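Local coordinates for ripening-associated protein (Musa acuminata, PDB 4PIT) that binds mannose-containing glycans as a jacalin-related lectin, here holding dimannose, at residues B[30-38]-B[102-110]; B[68-79]-B[91-101]. The protein carries 1 engineered substitution. One frame throughout, in Å; residues are numbered along the deposited sequence.

Overall arrangement
Both contacts lie in the single Jacalin-like domain, their centres about 15 Å apart. Along the chain contact 2 is nested inside contact 1: residues 68-79 and 91-101 fall between 30-38 and 102-110. Contact 2 pairs strands 73-83 and 86-96 and reaches into 100-104, the edge strand of the same four-stranded sheet; contact 1 takes over where that edge strand runs out and meets the turn between strands 25-33 and 37-46 of another sheet. Phe104 N to Leu92 O, at 2.8 Å, is a probable hydrogen bond between the two contacts. Contact 2 thus knits one sheet internally, while contact 1 joins two sheets at a sugar-binding end.

Contact 1 of 2, residues B[30-38]-B[102-110]; sequences KIFSGDVVD and GPFGNTGGT. With MAN (alpha-D-mannopyranose), chain G; MAN (alpha-D-mannopyranose), chain C.
A contact of loops and adjoining strand ends, in which Asp35 meets Asn106 and Thr107 and Ile31 meets Phe104, joins two sheets at the sugar-binding end of the domain: the turn between strands 25-33 and 37-46 lies against edge strand 100-104 and the chain leaving it. The carbonyl oxygen of Asp35 is its polar centre. Asp35 O accepts two hydrogen bonds, from Asn106 N at 2.9 Å and from Thr107 OG1 at 2.7 Å, and the donors come from opposite faces of the carbonyl plane, each more than 50° out of it. The hydroxyl of Thr107 lies anti to its own carbonyl carbon (chi1 -53°), which turns it toward Asp35, while Val36 CG1 runs alongside the threonine. A water donates to both Asp35 OD1 and Asn106 OD1, adding an indirect tie.

In this jacalin-type fold the same turn forms one of two glycan pockets occupied in the crystal, and Gly34 is among its residues. Asp35 N points almost straight at the ring oxygen O5 of one mannose, and Val36 N gives its hydrogen to O6 of that sugar. Asp38 receives two sugar hydroxyls, one on each carboxylate oxygen: O6 on OD1 and O4 on OD2, the latter at 2.6 Å. Asp35 OD2 takes O1 of the second mannose and is also hydrogen-bonded to Tyr83.

On the strand side of the turn the contact becomes apolar. Ile31 and Phe104 cross at about a right angle, with Ile31 CD1 reaching the edge of the ring at Phe104 CD2, 3.7 Å away. His63 stacks on the Phe104 ring, and Val37 CG2 approaches Phe104 O at 3.5 Å.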
loop_
_atom_site.group_PDB
_atom_site.type_symbol
_atom_site.label_atom_id
_atom_site.label_comp_id
_atom_site.label_asym_id
_atom_site.label_seq_id
_atom_site.Cartn_x
_atom_site.Cartn_y
_atom_site.Cartn_z
ATOM N N LYS B 30 14.328 10.609 10.245
ATOM C CA LYS B 30 15.580 9.996 10.667
ATOM C C LYS B 30 15.238 8.601 11.084
ATOM O O LYS B 30 14.469 8.422 12.039
ATOM C CB LYS B 30 16.200 10.806 11.823
ATOM C CG LYS B 30 17.584 10.350 12.237
ATOM C CD LYS B 30 18.145 11.247 13.353
ATOM C CE LYS B 30 18.616 12.608 12.891
ATOM N NZ LYS B 30 19.021 13.444 14.065
ATOM N N ILE B 31 15.743 7.606 10.342
ATOM C CA ILE B 31 15.455 6.208 10.640
ATOM C C ILE B 31 16.616 5.636 11.443
ATOM O O ILE B 31 17.753 5.680 10.970
ATOM C CB ILE B 31 15.235 5.416 9.324
ATOM C CG1 ILE B 31 14.003 5.981 8.530
ATOM C CG2 ILE B 31 15.072 3.889 9.613
ATOM C CD1 ILE B 31 13.887 5.515 7.014
ATOM N N PHE B 32 16.334 5.051 12.632
ATOM C CA PHE B 32 17.366 4.427 13.484
ATOM C C PHE B 32 17.297 2.960 13.271
ATOM O O PHE B 32 16.217 2.368 13.410
ATOM C CB PHE B 32 17.153 4.745 14.963
ATOM C CG PHE B 32 17.292 6.215 15.271
ATOM C CD1 PHE B 32 16.213 7.078 15.097
ATOM C CD2 PHE B 32 18.471 6.713 15.818
ATOM C CE1 PHE B 32 16.320 8.434 15.449
ATOM C CE2 PHE B 32 18.580 8.069 16.177
ATOM C CZ PHE B 32 17.511 8.920 15.954
ATOM N N SER B 33 18.411 2.352 12.879
ATOM C CA SER B 33 18.365 0.930 12.604
ATOM C C SER B 33 19.650 0.232 12.944
ATOM O O SER B 33 20.729 0.843 12.949
ATOM C CB SER B 33 18.061 0.686 11.123
ATOM O OG SER B 33 19.094 1.163 10.271
ATOM N N GLY B 34 19.541 -1.071 13.096
ATOM C CA GLY B 34 20.706 -1.937 13.296
ATOM C C GLY B 34 20.353 -3.246 12.632
ATOM O O GLY B 34 20.172 -3.293 11.409
ATOM N N ASP B 35 20.129 -4.296 13.447
ATOM C CA ASP B 35 19.598 -5.554 12.907
ATOM C C ASP B 35 18.196 -5.280 12.331
ATOM O O ASP B 35 17.807 -5.843 11.303
ATOM C CB ASP B 35 19.465 -6.588 14.015
ATOM C CG ASP B 35 20.733 -7.231 14.535
ATOM O OD1 ASP B 35 21.807 -6.972 13.962
ATOM O OD2 ASP B 35 20.643 -7.961 15.530
ATOM N N VAL B 36 17.427 -4.424 13.037
ATOM C CA VAL B 36 16.061 -4.078 12.624
ATOM C C VAL B 36 15.883 -2.570 12.651
ATOM O O VAL B 36 16.842 -1.838 12.919
ATOM C CB VAL B 36 14.994 -4.780 13.518
ATOM C CG1 VAL B 36 15.097 -6.301 13.411
ATOM C CG2 VAL B 36 15.064 -4.326 14.977
ATOM N N VAL B 37 14.651 -2.102 12.419
ATOM C CA VAL B 37 14.370 -0.669 12.532
ATOM C C VAL B 37 13.994 -0.422 13.978
ATOM O O VAL B 37 12.969 -0.919 14.461
ATOM C CB VAL B 37 13.263 -0.241 11.543
ATOM C CG1 VAL B 37 12.976 1.258 11.690
ATOM C CG2 VAL B 37 13.674 -0.547 10.100
ATOM N N ASP B 38 14.864 0.312 14.698
ATOM C CA ASP B 38 14.643 0.606 16.104
ATOM C C ASP B 38 13.610 1.685 16.305
ATOM O O ASP B 38 12.886 1.668 17.275
ATOM C CB ASP B 38 15.970 1.078 16.719
ATOM C CG ASP B 38 16.970 -0.067 16.796
ATOM O OD1 ASP B 38 17.641 -0.348 15.761
ATOM O OD2 ASP B 38 17.022 -0.732 17.855
ATOM N N GLY B 102 17.629 4.151 1.483
ATOM C CA GLY B 102 17.618 2.858 2.127
ATOM C C GLY B 102 17.432 1.711 1.155
ATOM O O GLY B 102 17.850 1.791 -0.007
ATOM N N PRO B 103 16.785 0.632 1.599
ATOM C CA PRO B 103 16.198 0.428 2.933
ATOM C C PRO B 103 17.257 0.317 4.020
ATOM O O PRO B 103 18.421 -0.029 3.758
ATOM C CB PRO B 103 15.423 -0.889 2.767
ATOM C CG PRO B 103 16.178 -1.626 1.692
ATOM C CD PRO B 103 16.537 -0.538 0.727
ATOM N N PHE B 104 16.845 0.627 5.245
ATOM C CA PHE B 104 17.686 0.565 6.438
ATOM C C PHE B 104 17.187 -0.552 7.301
ATOM O O PHE B 104 15.973 -0.738 7.453
ATOM C CB PHE B 104 17.622 1.915 7.170
ATOM C CG PHE B 104 17.959 3.063 6.262
ATOM C CD1 PHE B 104 19.253 3.221 5.767
ATOM C CD2 PHE B 104 16.969 3.942 5.836
ATOM C CE1 PHE B 104 19.552 4.257 4.865
ATOM C CE2 PHE B 104 17.279 5.006 4.974
ATOM C CZ PHE B 104 18.573 5.172 4.525
ATOM N N GLY B 105 18.117 -1.301 7.881
ATOM C CA GLY B 105 17.794 -2.486 8.666
ATOM C C GLY B 105 18.365 -3.708 7.970
ATOM O O GLY B 105 18.579 -3.676 6.754
ATOM N N ASN B 106 18.582 -4.798 8.710
ATOM C CA ASN B 106 19.270 -5.968 8.159
ATOM C C ASN B 106 18.534 -7.287 8.340
ATOM O O ASN B 106 19.141 -8.351 8.114
ATOM C CB ASN B 106 20.654 -6.073 8.832
ATOM C CG ASN B 106 21.612 -4.967 8.443
ATOM O OD1 ASN B 106 22.308 -4.386 9.278
ATOM N ND2 ASN B 106 21.671 -4.647 7.168
ATOM N N THR B 107 17.235 -7.263 8.667
ATOM C CA THR B 107 16.504 -8.497 8.886
ATOM C C THR B 107 15.336 -8.598 7.914
ATOM O O THR B 107 14.446 -7.746 7.889
ATOM C CB THR B 107 16.040 -8.614 10.346
ATOM O OG1 THR B 107 17.155 -8.442 11.232
ATOM C CG2 THR B 107 15.369 -9.974 10.639
ATOM N N GLY B 108 15.353 -9.662 7.125
ATOM C CA GLY B 108 14.302 -9.922 6.167
ATOM C C GLY B 108 13.156 -10.654 6.817
ATOM O O GLY B 108 13.267 -11.159 7.944
ATOM N N GLY B 109 12.054 -10.737 6.097
ATOM C CA GLY B 109 10.891 -11.460 6.561
ATOM C C GLY B 109 9.827 -11.490 5.486
ATOM O O GLY B 109 9.963 -12.210 4.486
ATOM N N THR B 110 8.765 -10.722 5.697
ATOM C CA THR B 110 7.682 -10.632 4.720
ATOM C C THR B 110 7.786 -9.277 4.071
ATOM O O THR B 110 7.581 -8.278 4.770
ATOM C CB THR B 110 6.314 -10.823 5.388
ATOM O OG1 THR B 110 6.298 -12.075 6.092
ATOM C CG2 THR B 110 5.161 -10.801 4.371
HETATM C C1 MAN G . 22.097 -4.100 16.793
HETATM C C2 MAN G . 22.550 -2.701 17.194
HETATM C C3 MAN G . 21.569 -2.072 18.184
HETATM C C4 MAN G . 20.129 -2.135 17.675
HETATM C C5 MAN G . 19.755 -3.567 17.289
HETATM C C6 MAN G . 18.391 -3.671 16.629
HETATM O O2 MAN G . 22.673 -1.917 16.017
HETATM O O3 MAN G . 21.914 -0.719 18.459
HETATM O O4 MAN G . 19.275 -1.693 18.717
HETATM O O5 MAN G . 20.720 -4.081 16.352
HETATM O O6 MAN G . 18.317 -2.906 15.419
HETATM C C1 MAN C . 21.422 -7.046 18.630
HETATM C C2 MAN C . 22.351 -6.359 17.623
HETATM C C3 MAN C . 23.772 -6.911 17.729
HETATM C C4 MAN C . 24.274 -6.850 19.168
HETATM C C5 MAN C . 23.278 -7.578 20.067
HETATM C C6 MAN C . 23.639 -7.577 21.533
HETATM O O1 MAN C . 21.181 -8.365 18.233
HETATM O O2 MAN C . 22.331 -4.964 17.899
HETATM O O3 MAN C . 24.656 -6.214 16.858
HETATM O O4 MAN C . 25.567 -7.439 19.267
HETATM O O5 MAN C . 21.980 -6.969 19.947
HETATM O O6 MAN C . 22.949 -8.613 22.215
HETATM O O HOH W 1 22.999 -5.243 12.083
#

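Contact 2 of 2, residues B[68-79]-B[91-101]; sequences QEGEYLVGMAGE and KLGFSTNKKAY
Glu71 OE2 is gripped by two hydroxyls: Thr96 OG1 donates to its anti lone pair at 2.6 Å, and Tyr101 OH donates from the syn side at 2.8 Å, slightly out of the carboxylate plane. The other oxygen, OE1, accepts from Gln68 N across the type II turn 68-71, so both ends of the carboxylate are held and its rotation is fixed. The glutamate sits at the mouth of an antiparallel pairing between strands 73-79 and 91-96, part of a beta hairpin, with a classic beta bulge where Val74 and Gly75 both face Ser95. Thr96 OG1 in turn accepts from Lys98 N (an ST turn) and Lys99 N (an ST motif), where the chain turns toward strand 100-104.

Asn97 lays its amide flat over one face of the Tyr72 ring, the planes 10° apart. With CG wedged between backbone N and carbonyl carbon (chi1 57°), the amide spans the backbone around Glu71: Asn97 ND2 donates to Gly70 O at 3.1 Å and Asn97 OD1 accepts from Tyr72 N at 2.9 Å.

Farther along, Met76 and Phe94 lie side by side on the buried face in an oblique Met-aromatic contact, Met76 SD coming within 3.4 Å of Phe94 CE2.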
loop_
_atom_site.group_PDB
_atom_site.type_symbol
_atom_site.label_atom_id
_atom_site.label_comp_id
_atom_site.label_asym_id
_atom_site.label_seq_id
_atom_site.Cartn_x
_atom_site.Cartn_y
_atom_site.Cartn_z
ATOM N N GLN B 68 14.501 18.222 0.256
ATOM C CA GLN B 68 14.884 19.489 -0.383
ATOM C C GLN B 68 13.606 20.246 -0.809
ATOM O O GLN B 68 12.498 19.684 -0.776
ATOM C CB GLN B 68 15.799 19.210 -1.583
ATOM C CG GLN B 68 17.081 18.476 -1.185
ATOM C CD GLN B 68 17.672 17.667 -2.311
ATOM O OE1 GLN B 68 17.579 16.429 -2.343
ATOM N NE2 GLN B 68 18.314 18.346 -3.249
ATOM N N GLU B 69 13.738 21.526 -1.211
ATOM C CA GLU B 69 12.556 22.251 -1.693
ATOM C C GLU B 69 12.064 21.523 -2.941
ATOM O O GLU B 69 12.876 21.098 -3.767
ATOM C CB GLU B 69 12.875 23.742 -1.978
ATOM C CG GLU B 69 11.647 24.617 -2.214
ATOM C CD GLU B 69 10.628 24.725 -1.092
ATOM O OE1 GLU B 69 11.036 24.791 0.091
ATOM O OE2 GLU B 69 9.415 24.772 -1.403
ATOM N N GLY B 70 10.764 21.271 -2.988
ATOM C CA GLY B 70 10.134 20.557 -4.094
ATOM C C GLY B 70 10.304 19.045 -4.062
ATOM O O GLY B 70 9.988 18.368 -5.042
ATOM N N GLU B 71 10.822 18.506 -2.944
ATOM C CA GLU B 71 11.009 17.065 -2.802
ATOM C C GLU B 71 9.962 16.535 -1.848
ATOM O O GLU B 71 9.734 17.130 -0.791
ATOM C CB GLU B 71 12.411 16.757 -2.283
ATOM C CG GLU B 71 12.783 15.279 -2.331
ATOM C CD GLU B 71 14.170 14.938 -1.818
ATOM O OE1 GLU B 71 14.818 15.818 -1.203
ATOM O OE2 GLU B 71 14.601 13.779 -2.015
ATOM N N TYR B 72 9.338 15.423 -2.225
ATOM C CA TYR B 72 8.301 14.826 -1.386
ATOM C C TYR B 72 8.397 13.328 -1.405
ATOM O O TYR B 72 8.961 12.749 -2.337
ATOM C CB TYR B 72 6.897 15.271 -1.832
ATOM C CG TYR B 72 6.735 15.350 -3.327
ATOM C CD1 TYR B 72 6.361 14.237 -4.066
ATOM C CD2 TYR B 72 6.939 16.548 -4.007
ATOM C CE1 TYR B 72 6.259 14.292 -5.457
ATOM C CE2 TYR B 72 6.833 16.618 -5.395
ATOM C CZ TYR B 72 6.474 15.491 -6.115
ATOM O OH TYR B 72 6.345 15.554 -7.485
ATOM N N LEU B 73 7.824 12.686 -0.361
ATOM C CA LEU B 73 7.846 11.231 -0.236
ATOM C C LEU B 73 6.792 10.598 -1.111
ATOM O O LEU B 73 5.611 10.913 -0.980
ATOM C CB LEU B 73 7.625 10.813 1.238
ATOM C CG LEU B 73 8.753 11.261 2.190
ATOM C CD1 LEU B 73 8.264 11.273 3.642
ATOM C CD2 LEU B 73 10.023 10.370 2.008
ATOM N N VAL B 74 7.208 9.707 -2.020
ATOM C CA VAL B 74 6.264 9.096 -2.968
ATOM C C VAL B 74 6.269 7.571 -2.907
ATOM O O VAL B 74 5.652 6.905 -3.753
ATOM C CB VAL B 74 6.511 9.567 -4.427
ATOM C CG1 VAL B 74 6.253 11.057 -4.557
ATOM C CG2 VAL B 74 7.903 9.160 -4.955
ATOM N N GLY B 75 6.962 7.014 -1.925
ATOM C CA GLY B 75 6.990 5.577 -1.804
ATOM C C GLY B 75 7.569 5.155 -0.481
ATOM O O GLY B 75 8.395 5.862 0.098
ATOM N N MET B 76 7.187 3.959 -0.051
ATOM C CA MET B 76 7.681 3.352 1.171
ATOM C C MET B 76 7.728 1.858 0.963
ATOM O O MET B 76 6.795 1.305 0.357
ATOM C CB MET B 76 6.775 3.718 2.372
ATOM C CG MET B 76 7.323 3.209 3.718
ATOM S SD MET B 76 6.343 3.798 5.113
ATOM C CE MET B 76 4.893 2.793 4.924
ATOM N N ALA B 77 8.751 1.185 1.484
ATOM C CA ALA B 77 8.818 -0.265 1.363
ATOM C C ALA B 77 9.675 -0.822 2.472
ATOM O O ALA B 77 10.393 -0.088 3.140
ATOM C CB ALA B 77 9.386 -0.664 -0.001
ATOM N N GLY B 78 9.626 -2.127 2.655
ATOM C CA GLY B 78 10.482 -2.730 3.664
ATOM C C GLY B 78 10.136 -4.166 3.875
ATOM O O GLY B 78 9.602 -4.819 2.970
ATOM N N GLU B 79 10.466 -4.675 5.076
ATOM C CA GLU B 79 10.240 -6.055 5.465
ATOM C C GLU B 79 9.728 -6.127 6.869
ATOM O O GLU B 79 10.225 -5.392 7.737
ATOM C CB GLU B 79 11.545 -6.855 5.423
ATOM C CG GLU B 79 12.257 -6.854 4.086
ATOM C CD GLU B 79 12.008 -8.074 3.231
ATOM O OE1 GLU B 79 11.474 -9.074 3.761
ATOM O OE2 GLU B 79 12.404 -8.050 2.043
ATOM N N LYS B 91 13.311 -3.999 7.978
ATOM C CA LYS B 91 13.892 -3.090 6.991
ATOM C C LYS B 91 12.865 -2.043 6.640
ATOM O O LYS B 91 11.681 -2.380 6.554
ATOM C CB LYS B 91 14.309 -3.833 5.712
ATOM C CG LYS B 91 15.325 -4.926 5.912
ATOM C CD LYS B 91 15.857 -5.427 4.596
ATOM C CE LYS B 91 16.862 -6.506 4.867
ATOM N NZ LYS B 91 17.384 -7.089 3.588
ATOM N N LEU B 92 13.320 -0.822 6.366
ATOM C CA LEU B 92 12.420 0.263 5.959
ATOM C C LEU B 92 13.155 1.231 5.052
ATOM O O LEU B 92 14.230 1.726 5.381
ATOM C CB LEU B 92 11.879 0.996 7.199
ATOM C CG LEU B 92 10.935 2.199 6.947
ATOM C CD1 LEU B 92 9.621 1.728 6.337
ATOM C CD2 LEU B 92 10.624 2.905 8.251
ATOM N N GLY B 93 12.520 1.546 3.946
ATOM C CA GLY B 93 13.061 2.547 3.044
ATOM C C GLY B 93 11.976 3.423 2.471
ATOM O O GLY B 93 10.780 3.151 2.640
ATOM N N PHE B 94 12.410 4.493 1.776
ATOM C CA PHE B 94 11.483 5.439 1.149
ATOM C C PHE B 94 12.011 5.895 -0.175
ATOM O O PHE B 94 13.234 5.957 -0.364
ATOM C CB PHE B 94 11.324 6.702 2.024
ATOM C CG PHE B 94 10.564 6.486 3.307
ATOM C CD1 PHE B 94 11.226 6.107 4.472
ATOM C CD2 PHE B 94 9.185 6.654 3.351
ATOM C CE1 PHE B 94 10.516 5.906 5.667
ATOM C CE2 PHE B 94 8.473 6.446 4.552
ATOM C CZ PHE B 94 9.148 6.074 5.698
ATOM N N SER B 95 11.099 6.311 -1.049
ATOM C CA SER B 95 11.406 6.950 -2.320
ATOM C C SER B 95 10.878 8.360 -2.301
ATOM O O SER B 95 9.797 8.603 -1.782
ATOM C CB SER B 95 10.731 6.211 -3.486
ATOM O OG SER B 95 11.022 4.826 -3.477
ATOM N N THR B 96 11.629 9.292 -2.866
ATOM C CA THR B 96 11.122 10.632 -3.105
ATOM C C THR B 96 11.049 10.786 -4.615
ATOM O O THR B 96 11.470 9.903 -5.358
ATOM C CB THR B 96 11.944 11.740 -2.451
ATOM O OG1 THR B 96 13.170 11.893 -3.185
ATOM C CG2 THR B 96 12.188 11.534 -0.958
ATOM N N ASN B 97 10.545 11.929 -5.073
ATOM C CA ASN B 97 10.515 12.200 -6.503
ATOM C C ASN B 97 11.946 12.457 -7.020
ATOM O O ASN B 97 12.137 12.546 -8.231
ATOM C CB ASN B 97 9.600 13.395 -6.778
ATOM C CG ASN B 97 10.000 14.653 -6.037
ATOM O OD1 ASN B 97 10.298 14.636 -4.841
ATOM N ND2 ASN B 97 9.994 15.793 -6.724
ATOM N N LYS B 98 12.946 12.557 -6.114
ATOM C CA LYS B 98 14.342 12.810 -6.479
ATOM C C LYS B 98 15.197 11.544 -6.391
ATOM O O LYS B 98 16.057 11.346 -7.261
ATOM C CB LYS B 98 14.946 13.944 -5.643
ATOM C CG LYS B 98 14.214 15.273 -5.858
ATOM C CD LYS B 98 15.130 16.495 -5.862
ATOM C CE LYS B 98 14.419 17.753 -6.346
ATOM N NZ LYS B 98 13.804 17.598 -7.700
ATOM N N LYS B 99 14.988 10.684 -5.367
ATOM C CA LYS B 99 15.788 9.469 -5.279
ATOM C C LYS B 99 15.239 8.470 -4.283
ATOM O O LYS B 99 14.314 8.769 -3.548
ATOM C CB LYS B 99 17.239 9.797 -4.904
ATOM C CG LYS B 99 17.399 10.551 -3.614
ATOM C CD LYS B 99 18.836 10.363 -3.135
ATOM C CE LYS B 99 19.342 11.552 -2.376
ATOM N N ALA B 100 15.881 7.307 -4.238
ATOM C CA ALA B 100 15.562 6.237 -3.303
ATOM C C ALA B 100 16.469 6.322 -2.070
ATOM O O ALA B 100 17.670 6.642 -2.169
ATOM C CB ALA B 100 15.722 4.894 -3.982
ATOM N N TYR B 101 15.897 6.013 -0.896
ATOM C CA TYR B 101 16.633 6.023 0.360
ATOM C C TYR B 101 16.502 4.680 1.013
ATOM O O TYR B 101 15.389 4.127 1.101
ATOM C CB TYR B 101 16.113 7.124 1.306
ATOM C CG TYR B 101 16.296 8.542 0.795
ATOM C CD1 TYR B 101 15.368 9.116 -0.065
ATOM C CD2 TYR B 101 17.383 9.320 1.203
ATOM C CE1 TYR B 101 15.517 10.416 -0.531
ATOM C CE2 TYR B 101 17.531 10.637 0.754
ATOM C CZ TYR B 101 16.587 11.179 -0.109
ATOM O OH TYR B 101 16.679 12.467 -0.592
#